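Local coordinates for protein molinate hydrolase (Gulosibacter molinativorax, PDB 4UB9) that hydrolyses the thiocarbamate herbicide molinate, probably with zinc activating the attacking water, as a member of the amidohydrolase family, at residues Leu268-Glu271 with Val272-Gly276; Gln336-Met339 with Asp340-Asp343; Phe346-Phe349 with Ser350-His354. All blocks are in the same frame, centred on the assembly; numbering follows the deposited sequence.

Overall arrangement
All three contacts are local and lie within the amidohydrolase region. Contact 1 is the last two turns of helix 262-275, partly buried, with leucine and valine turned to the barrel strands and a salt-bridge network on the flank that faces helix 221-232. Its centre is about 41 Å from that of contact 2. Contact 2, at the end of helix 333-341, is also partly buried, whereas contact 3 is largely buried and approaches the zinc ion through Phe349. Contacts 2 and 3 touch through the Asp340-Arg352 salt bridge. Ion pairs mark contacts 1 and 3, the latter with a histidine and a water; contact 2 relies on a CH-pi contact and a serine hydroxyl bond.

Contact 1 (Leu268-Glu271 with Val272-Gly276); sequences LVDE and VRRAG
Val272, Arg273, Arg274 and Ala275 each donate their backbone N-H to the carbonyl four residues back, Leu268 to Glu271, and Arg273 N reaches Val269 O at 2.9 Å in an almost straight bond (173°). The bond from Ala275 N to Glu271 O, near the helix end, is more bent (146°). On the flank facing helix 221-232, Asp270, Glu271 and Arg274 form a salt-bridge network. Glu271 bends at its second torsion (chi2 -66°) and runs alongside Arg274, bringing OE2 to 3.1 Å from Arg274 NH1 with carboxylate and guanidinium planes nearly parallel. The arginine CD also lies close, 3.5 Å from Glu271 OE1. Asp270 approaches the edge of the same guanidinium, but its bridge from OD2 to Arg274 NH1 is long, 3.8 Å, and the two planes stand at a right angle. Arg225 of helix 221-232 pairs with both acids, so they sit between two arginines and are probably held in the charged form. This is an outer helix of the TIM-barrel fold, and Leu268 and Val272, branched and apolar, pack on its inner side against Ile241 and Cys239 of strand 239-242. Val269 lies beside Arg273, with CG1 4.1 Å from NE, while the guanidinium goes on to a salt bridge with Asp298. The chain leaves the helix at Gly276 through a Schellman motif: Gly276 N bonds to Arg273 O at 2.8 Å and weakly to Val272 O, with a positive phi that glycine adopts at little cost.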
loop_
_atom_site.group_PDB
_atom_site.type_symbol
_atom_site.label_atom_id
_atom_site.label_comp_id
_atom_site.label_asym_id
_atom_site.label_seq_id
_atom_site.Cartn_x
_atom_site.Cartn_y
_atom_site.Cartn_z
ATOM N N LEU A 268 35.394 -3.065 11.644
ATOM C CA LEU A 268 35.031 -4.125 10.698
ATOM C C LEU A 268 36.183 -4.425 9.770
ATOM O O LEU A 268 36.550 -5.567 9.558
ATOM C CB LEU A 268 33.804 -3.736 9.892
ATOM C CG LEU A 268 32.503 -3.556 10.678
ATOM C CD1 LEU A 268 31.450 -2.932 9.769
ATOM C CD2 LEU A 268 31.996 -4.876 11.203
ATOM N N VAL A 269 36.748 -3.380 9.211
ATOM C CA VAL A 269 37.902 -3.527 8.298
ATOM C C VAL A 269 39.104 -4.230 8.981
ATOM O O VAL A 269 39.660 -5.168 8.447
ATOM C CB VAL A 269 38.319 -2.175 7.716
ATOM C CG1 VAL A 269 39.629 -2.299 6.931
ATOM C CG2 VAL A 269 37.208 -1.668 6.803
ATOM N N ASP A 270 39.440 -3.774 10.172
ATOM C CA ASP A 270 40.523 -4.320 10.951
ATOM C C ASP A 270 40.307 -5.795 11.223
ATOM O O ASP A 270 41.233 -6.613 11.044
ATOM C CB ASP A 270 40.676 -3.492 12.233
ATOM C CG ASP A 270 41.839 -3.949 13.123
ATOM O OD1 ASP A 270 42.950 -3.826 12.570
ATOM O OD2 ASP A 270 41.639 -4.438 14.291
ATOM N N GLU A 271 39.086 -6.187 11.533
ATOM C CA GLU A 271 38.824 -7.631 11.773
ATOM C C GLU A 271 38.908 -8.513 10.512
ATOM O O GLU A 271 39.211 -9.707 10.589
ATOM C CB GLU A 271 37.484 -7.836 12.491
ATOM C CG GLU A 271 37.535 -7.338 13.923
ATOM C CD GLU A 271 38.494 -8.161 14.801
ATOM O OE1 GLU A 271 38.674 -9.356 14.533
ATOM O OE2 GLU A 271 39.065 -7.589 15.750
ATOM N N VAL A 272 38.521 -7.933 9.383
ATOM C CA VAL A 272 38.587 -8.638 8.113
ATOM C C VAL A 272 40.036 -8.844 7.764
ATOM O O VAL A 272 40.438 -9.952 7.381
ATOM C CB VAL A 272 37.885 -7.864 6.986
ATOM C CG1 VAL A 272 38.191 -8.485 5.653
ATOM C CG2 VAL A 272 36.368 -7.859 7.204
ATOM N N ARG A 273 40.819 -7.774 7.898
ATOM C CA ARG A 273 42.287 -7.837 7.667
ATOM C C ARG A 273 42.915 -8.876 8.577
ATOM O O ARG A 273 43.601 -9.784 8.115
ATOM C CB ARG A 273 42.941 -6.528 7.962
ATOM C CG ARG A 273 43.016 -5.537 6.819
ATOM C CD ARG A 273 42.228 -5.905 5.588
ATOM N NE ARG A 273 42.045 -4.734 4.735
ATOM C CZ ARG A 273 41.932 -4.776 3.412
ATOM N NH1 ARG A 273 41.994 -5.931 2.764
ATOM N NH2 ARG A 273 41.769 -3.657 2.729
ATOM N N ARG A 274 42.572 -8.813 9.855
ATOM C CA ARG A 274 43.056 -9.797 10.831
ATOM C C ARG A 274 42.744 -11.213 10.356
ATOM O O ARG A 274 43.560 -12.123 10.477
ATOM C CB ARG A 274 42.462 -9.528 12.215
ATOM C CG ARG A 274 42.796 -10.576 13.292
ATOM C CD ARG A 274 41.965 -10.534 14.604
ATOM N NE ARG A 274 42.812 -10.148 15.737
ATOM C CZ ARG A 274 42.886 -8.914 16.228
ATOM N NH1 ARG A 274 42.160 -7.933 15.713
ATOM N NH2 ARG A 274 43.709 -8.636 17.249
ATOM N N ALA A 275 41.525 -11.432 9.861
ATOM C CA ALA A 275 41.134 -12.796 9.442
ATOM C C ALA A 275 41.866 -13.212 8.167
ATOM O O ALA A 275 41.772 -14.340 7.737
ATOM C CB ALA A 275 39.612 -12.903 9.273
ATOM N N GLY A 276 42.457 -12.243 7.495
ATOM C CA GLY A 276 43.245 -12.500 6.288
ATOM C C GLY A 276 42.456 -12.900 5.029
ATOM O O GLY A 276 42.948 -13.649 4.221
#

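Contact 2 (Gln336-Met339 with Asp340-Asp343)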
loop_
_atom_site.group_PDB
_atom_site.type_symbol
_atom_site.label_atom_id
_atom_site.label_comp_id
_atom_site.label_asym_id
_atom_site.label_seq_id
_atom_site.Cartn_x
_atom_site.Cartn_y
_atom_site.Cartn_z
ATOM N N GLN A 336 19.154 -1.087 -21.861
ATOM C CA GLN A 336 18.942 0.210 -21.215
ATOM C C GLN A 336 17.887 0.999 -21.921
ATOM O O GLN A 336 17.149 1.778 -21.309
ATOM C CB GLN A 336 20.254 1.058 -21.177
ATOM C CG GLN A 336 20.124 2.355 -20.346
ATOM C CD GLN A 336 19.723 2.145 -18.851
ATOM O OE1 GLN A 336 18.902 2.884 -18.287
ATOM N NE2 GLN A 336 20.312 1.154 -18.224
ATOM N N ALA A 337 17.897 0.905 -23.239
ATOM C CA ALA A 337 16.861 1.610 -24.023
ATOM C C ALA A 337 15.471 1.040 -23.700
ATOM O O ALA A 337 14.487 1.771 -23.658
ATOM C CB ALA A 337 17.136 1.483 -25.509
ATOM N N TRP A 338 15.399 -0.278 -23.505
ATOM C CA TRP A 338 14.156 -0.858 -23.116
ATOM C C TRP A 338 13.697 -0.289 -21.740
ATOM O O TRP A 338 12.561 0.160 -21.562
ATOM C CB TRP A 338 14.252 -2.378 -23.097
ATOM C CG TRP A 338 12.998 -2.920 -22.490
ATOM C CD1 TRP A 338 11.795 -3.037 -23.098
ATOM C CD2 TRP A 338 12.808 -3.302 -21.130
ATOM N NE1 TRP A 338 10.872 -3.489 -22.212
ATOM C CE2 TRP A 338 11.464 -3.653 -20.989
ATOM C CE3 TRP A 338 13.644 -3.379 -20.018
ATOM C CZ2 TRP A 338 10.922 -4.086 -19.782
ATOM C CZ3 TRP A 338 13.122 -3.808 -18.823
ATOM C CH2 TRP A 338 11.758 -4.153 -18.705
ATOM N N MET A 339 14.619 -0.304 -20.793
ATOM C CA MET A 339 14.369 0.175 -19.450
ATOM C C MET A 339 13.896 1.581 -19.463
ATOM O O MET A 339 12.893 1.925 -18.815
ATOM C CB MET A 339 15.622 0.131 -18.594
ATOM C CG MET A 339 15.909 -1.193 -17.982
ATOM S SD MET A 339 17.530 -1.140 -17.185
ATOM C CE MET A 339 17.416 -2.550 -16.110
ATOM N N ASP A 340 14.594 2.409 -20.211
ATOM C CA ASP A 340 14.183 3.834 -20.327
ATOM C C ASP A 340 12.795 3.974 -20.989
ATOM O O ASP A 340 12.000 4.805 -20.609
ATOM C CB ASP A 340 15.241 4.673 -21.071
ATOM C CG ASP A 340 16.554 4.780 -20.288
ATOM O OD1 ASP A 340 16.556 4.584 -19.041
ATOM O OD2 ASP A 340 17.605 5.074 -20.872
ATOM N N SER A 341 12.503 3.111 -21.941
ATOM C CA SER A 341 11.247 3.220 -22.676
ATOM C C SER A 341 10.049 2.907 -21.788
ATOM O O SER A 341 8.972 3.390 -22.046
ATOM C CB SER A 341 11.231 2.281 -23.885
ATOM O OG SER A 341 10.953 0.947 -23.478
ATOM N N VAL A 342 10.228 2.051 -20.791
ATOM C CA VAL A 342 9.121 1.708 -19.875
ATOM C C VAL A 342 9.244 2.382 -18.515
ATOM O O VAL A 342 8.556 2.013 -17.565
ATOM C CB VAL A 342 8.972 0.186 -19.645
ATOM C CG1 VAL A 342 8.826 -0.533 -20.984
ATOM C CG2 VAL A 342 10.143 -0.390 -18.874
ATOM N N ASP A 343 10.112 3.369 -18.421
ATOM C CA ASP A 343 10.343 4.054 -17.159
ATOM C C ASP A 343 10.555 3.074 -15.981
ATOM O O ASP A 343 10.041 3.223 -14.896
ATOM C CB ASP A 343 9.207 5.039 -16.897
ATOM C CG ASP A 343 9.616 6.160 -15.953
ATOM O OD1 ASP A 343 10.835 6.330 -15.683
ATOM O OD2 ASP A 343 8.722 6.877 -15.443
#
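Trp338 and Val342, one turn apart, meet where helix 333-341 ends: CG2 of the valine lies over one face of the indole, 4.1 Å from the centroid of the six-membered ring, in a CH-pi contact offset toward the rim. The other methyl, CG1, comes to 3.8 Å from Trp338 NE1. Trp338 reaches this place because its CG stands anti to the backbone N (chi1 172°), which carries the indole along the helix toward the valine. The close-knit part of the contact joins this pair to the bonds on Trp338 O, which accepts from Val342 N and from the Ser341 hydroxyl, whose OG lies 2.6 Å away. A serine suits the last turn because its short side chain can fold back (chi1 79°) onto a carbonyl of the preceding turn. Val342 N makes a second, weak bond to Met339 O at 3.3 Å. Ser341 and Val342 are exposed, yet held by these bonds and by the indole. Asp343, with positive phi, is the C-prime residue of the Schellman motif that ends the helix: its N bonds to Asp340 O at 3.2 Å, and His344 N goes to Met339 O. Ala337 and Asp343 make the loose, exposed side; the Ala337 methyl points away and has no close side-chain contact with 340-343. Where the helix turns inward, Gln336 and Met339 are buried. The flexible, unbranched Met339 extends beyond CG to lie against Trp395 and His344, while Trp338 touches Ser386. Asp340 carries its carboxylate to a salt bridge with Arg352, and Gln336 and Asp340 both pack on Ala347, joining helix 333-341 to the short helix 347-350 that follows it.

Contact 3 (Phe346-Phe349 with Ser350-His354); sequences FADF and SGRVH
Asp348 and Arg352 cross at about a right angle, their carboxylate and guanidinium planes 76° apart. Arg352 NH1 donates to Asp348 OD1 at 2.6 Å, a salt bridge in which the acid lies at the guanidinium edge while the arginine comes from above the carboxylate plane. The bend in Arg352 at chi2 (80°) swings the group back over Ala347, whose small CB covers one guanidinium face 3.5 Å above its plane. His354 presents its ring edge to the backbone: ND1 donates to Phe349 O at 2.9 Å and 165°, the acceptor lying in the ring plane although the nitrogen sits above the carbonyl plane. NE2 bonds to Gln308 N, so the imidazole is held at both nitrogens. In the weakly bonded helix 347-350, Ser350 N is 4.4 Å from Phe346 O, too far to bond directly; a water inserts, accepting from Ser350 N and donating to Phe346 O, both at 2.7 Å, and weakly to Ala347 O. The Phe349 ring packs against Met305, about 5 Å from the side chain of the zinc ligand His302. Accepting from Gln308 N would make NE2 the unprotonated nitrogen, consistent with a neutral His354, while Arg254 on Asp348 OD2 probably keeps that acid ionised.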
loop_
_atom_site.group_PDB
_atom_site.type_symbol
_atom_site.label_atom_id
_atom_site.label_comp_id
_atom_site.label_asym_id
_atom_site.label_seq_id
_atom_site.Cartn_x
_atom_site.Cartn_y
_atom_site.Cartn_z
ATOM N N PHE A 346 14.509 0.430 -12.042
ATOM C CA PHE A 346 15.943 0.183 -12.036
ATOM C C PHE A 346 16.702 0.745 -13.232
ATOM O O PHE A 346 17.836 0.379 -13.493
ATOM C CB PHE A 346 16.205 -1.305 -11.952
ATOM C CG PHE A 346 15.974 -1.898 -10.598
ATOM C CD1 PHE A 346 15.319 -1.189 -9.582
ATOM C CD2 PHE A 346 16.366 -3.210 -10.353
ATOM C CE1 PHE A 346 15.084 -1.768 -8.335
ATOM C CE2 PHE A 346 16.129 -3.798 -9.122
ATOM C CZ PHE A 346 15.488 -3.074 -8.109
ATOM N N ALA A 347 16.104 1.685 -13.933
ATOM C CA ALA A 347 16.783 2.327 -15.060
ATOM C C ALA A 347 18.019 3.103 -14.627
ATOM O O ALA A 347 19.011 3.171 -15.354
ATOM C CB ALA A 347 15.836 3.274 -15.761
ATOM N N ASP A 348 17.938 3.651 -13.422
ATOM C CA ASP A 348 19.045 4.345 -12.758
ATOM C C ASP A 348 20.208 3.479 -12.276
ATOM O O ASP A 348 21.235 4.009 -11.867
ATOM C CB ASP A 348 18.529 5.090 -11.532
ATOM C CG ASP A 348 18.035 6.468 -11.860
ATOM O OD1 ASP A 348 18.151 6.882 -13.034
ATOM O OD2 ASP A 348 17.522 7.132 -10.927
ATOM N N PHE A 349 20.008 2.175 -12.272
ATOM C CA PHE A 349 20.992 1.226 -11.761
ATOM C C PHE A 349 22.268 1.355 -12.584
ATOM O O PHE A 349 23.331 1.619 -12.033
ATOM C CB PHE A 349 20.380 -0.159 -11.839
ATOM C CG PHE A 349 21.067 -1.226 -11.047
ATOM C CD1 PHE A 349 22.358 -1.652 -11.364
ATOM C CD2 PHE A 349 20.355 -1.930 -10.060
ATOM C CE1 PHE A 349 22.961 -2.708 -10.664
ATOM C CE2 PHE A 349 20.948 -2.978 -9.347
ATOM C CZ PHE A 349 22.256 -3.369 -9.643
ATOM N N SER A 350 22.149 1.265 -13.903
ATOM C CA SER A 350 23.304 1.347 -14.837
ATOM C C SER A 350 23.201 2.369 -15.947
ATOM O O SER A 350 24.136 2.543 -16.726
ATOM C CB SER A 350 23.503 0.018 -15.499
ATOM O OG SER A 350 23.548 -1.007 -14.512
ATOM N N GLY A 351 22.091 3.086 -15.966
ATOM C CA GLY A 351 21.861 4.077 -16.972
ATOM C C GLY A 351 22.284 5.471 -16.605
ATOM O O GLY A 351 22.846 5.737 -15.515
ATOM N N ARG A 352 22.019 6.374 -17.557
ATOM C CA ARG A 352 22.314 7.819 -17.453
ATOM C C ARG A 352 23.771 8.042 -16.944
ATOM O O ARG A 352 24.716 7.544 -17.535
ATOM C CB ARG A 352 21.263 8.568 -16.585
ATOM C CG ARG A 352 19.814 8.501 -17.047
ATOM C CD ARG A 352 19.172 7.175 -16.623
ATOM N NE ARG A 352 17.837 6.942 -17.179
ATOM C CZ ARG A 352 16.704 6.881 -16.467
ATOM N NH1 ARG A 352 16.712 7.012 -15.144
ATOM N NH2 ARG A 352 15.541 6.669 -17.092
ATOM N N VAL A 353 23.920 8.735 -15.816
ATOM C CA VAL A 353 25.228 9.080 -15.276
ATOM C C VAL A 353 26.076 7.882 -14.923
ATOM O O VAL A 353 27.292 7.925 -15.053
ATOM C CB VAL A 353 25.084 10.015 -14.062
ATOM C CG1 VAL A 353 26.425 10.245 -13.390
ATOM C CG2 VAL A 353 24.465 11.349 -14.509
ATOM N N HIS A 354 25.451 6.779 -14.546
ATOM C CA HIS A 354 26.240 5.587 -14.238
ATOM C C HIS A 354 26.818 4.937 -15.470
ATOM O O HIS A 354 27.862 4.253 -15.418
ATOM C CB HIS A 354 25.436 4.555 -13.463
ATOM C CG HIS A 354 24.948 5.063 -12.155
ATOM N ND1 HIS A 354 24.020 4.388 -11.399
ATOM C CD2 HIS A 354 25.172 6.234 -11.511
ATOM C CE1 HIS A 354 23.735 5.093 -10.320
ATOM N NE2 HIS A 354 24.413 6.220 -10.373
HETATM O O HOH W 1 19.875 0.607 -15.282
#